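Local coordinates for protein (R)-specific enoyl-CoA hydratase (Aeromonas punctata, PDB 1IQ6) that catalyses the hydration of short-chain trans-2-enoyl-CoA to (3R)-3-hydroxyacyl-CoA and works as a homodimer, at residues Ser75-Leu78 with Gly79-Leu82. Residues are numbered along the deposited sequence; the frame is centred on the assembly and turned at random.
Sequences SIYL and GQSL
Y77 reaches past G79 to meet Q80 across a classic beta bulge in strand 76-84, an outermost strand of the hot-dog sheet within its own chain. At the bulge, L78 and G79 are both joined to V130 of strand 123-132 by backbone hydrogen bonds, and the short strand segments 76-78 and 79-82 meet at 58°. Y77 packs on F62 and L66 of helix 55-68, the helix the sheet wraps, and its ring meets F84 of the second subunit, a probable substrate-binding position. G79, which brings no side chain, places its carbonyl O 3.6 Å from Y77 CE2, oblique to the ring. Residues 79-82 also form an antiparallel ladder with a strand of the second subunit, carrying the sheet across the dimer interface. Next comes Q80, a buried residue whose CG lies anti to the backbone N (chi1 176°); a bend at chi2 then brings the amide to the phenol. Y77 OH donates a hydrogen bond to Q80 OE1 at 2.6 Å, and the ring and amide planes stand nearly perpendicular, 88° apart. With OE1 held by Y77 and NE2 hydrogen-bonded to T114 OG1 and to the chain, the amide's rotation should be fixed. At S81 the accepting group is the backbone: Q80 NE2 donates to S81 O over 2.9 Å, approaching from above the carbonyl plane.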
loop_
_atom_site.group_PDB
_atom_site.type_symbol
_atom_site.label_atom_id
_atom_site.label_comp_id
_atom_site.label_asym_id
_atom_site.label_seq_id
_atom_site.Cartn_x
_atom_site.Cartn_y
_atom_site.Cartn_z
ATOM N N SER B 75 -7.141 -15.375 -2.944
ATOM C CA SER B 75 -7.815 -14.079 -2.971
ATOM C C SER B 75 -7.112 -13.111 -3.911
ATOM O O SER B 75 -5.882 -13.099 -4.007
ATOM C CB SER B 75 -7.858 -13.464 -1.569
ATOM O OG SER B 75 -8.627 -14.250 -0.679
ATOM N N ILE B 76 -7.900 -12.299 -4.605
ATOM C CA ILE B 76 -7.356 -11.309 -5.521
ATOM C C ILE B 76 -7.817 -9.910 -5.107
ATOM O O ILE B 76 -9.006 -9.662 -4.928
ATOM C CB ILE B 76 -7.801 -11.590 -6.974
ATOM C CG1 ILE B 76 -7.225 -12.933 -7.439
ATOM C CG2 ILE B 76 -7.341 -10.464 -7.887
ATOM C CD1 ILE B 76 -7.657 -13.340 -8.834
ATOM N N TYR B 77 -6.855 -9.007 -4.943
ATOM C CA TYR B 77 -7.117 -7.625 -4.550
ATOM C C TYR B 77 -7.833 -6.854 -5.656
ATOM O O TYR B 77 -7.357 -6.804 -6.790
ATOM C CB TYR B 77 -5.785 -6.931 -4.255
ATOM C CG TYR B 77 -5.627 -6.316 -2.879
ATOM C CD1 TYR B 77 -4.372 -6.281 -2.274
ATOM C CD2 TYR B 77 -6.696 -5.709 -2.214
ATOM C CE1 TYR B 77 -4.175 -5.661 -1.051
ATOM C CE2 TYR B 77 -6.506 -5.078 -0.974
ATOM C CZ TYR B 77 -5.235 -5.062 -0.405
ATOM O OH TYR B 77 -5.003 -4.447 0.803
ATOM N N LEU B 78 -8.974 -6.254 -5.333
ATOM C CA LEU B 78 -9.707 -5.455 -6.310
ATOM C C LEU B 78 -9.614 -3.975 -5.930
ATOM O O LEU B 78 -9.569 -3.101 -6.794
ATOM C CB LEU B 78 -11.178 -5.884 -6.379
ATOM C CG LEU B 78 -11.468 -7.306 -6.870
ATOM C CD1 LEU B 78 -12.974 -7.508 -6.945
ATOM C CD2 LEU B 78 -10.841 -7.536 -8.239
ATOM N N GLY B 79 -9.577 -3.693 -4.629
ATOM C CA GLY B 79 -9.483 -2.314 -4.190
ATOM C C GLY B 79 -9.124 -2.182 -2.725
ATOM O O GLY B 79 -9.342 -3.102 -1.938
ATOM N N GLN B 80 -8.559 -1.036 -2.361
ATOM C CA GLN B 80 -8.185 -0.766 -0.979
ATOM C C GLN B 80 -8.226 0.727 -0.719
ATOM O O GLN B 80 -7.603 1.502 -1.446
ATOM C CB GLN B 80 -6.774 -1.289 -0.682
ATOM C CG GLN B 80 -6.260 -0.956 0.725
ATOM C CD GLN B 80 -6.940 -1.766 1.823
ATOM O OE1 GLN B 80 -6.851 -2.996 1.850
ATOM N NE2 GLN B 80 -7.615 -1.076 2.739
ATOM N N SER B 81 -8.983 1.138 0.293
ATOM C CA SER B 81 -9.053 2.547 0.664
ATOM C C SER B 81 -8.244 2.677 1.950
ATOM O O SER B 81 -8.266 1.778 2.799
ATOM C CB SER B 81 -10.503 2.990 0.894
ATOM O OG SER B 81 -11.098 2.299 1.975
ATOM N N LEU B 82 -7.518 3.779 2.086
ATOM C CA LEU B 82 -6.679 4.002 3.257
ATOM C C LEU B 82 -6.749 5.425 3.775
ATOM O O LEU B 82 -6.687 6.378 3.008
ATOM C CB LEU B 82 -5.219 3.696 2.916
ATOM C CG LEU B 82 -4.913 2.292 2.402
ATOM C CD1 LEU B 82 -3.561 2.292 1.697
ATOM C CD2 LEU B 82 -4.935 1.297 3.544
#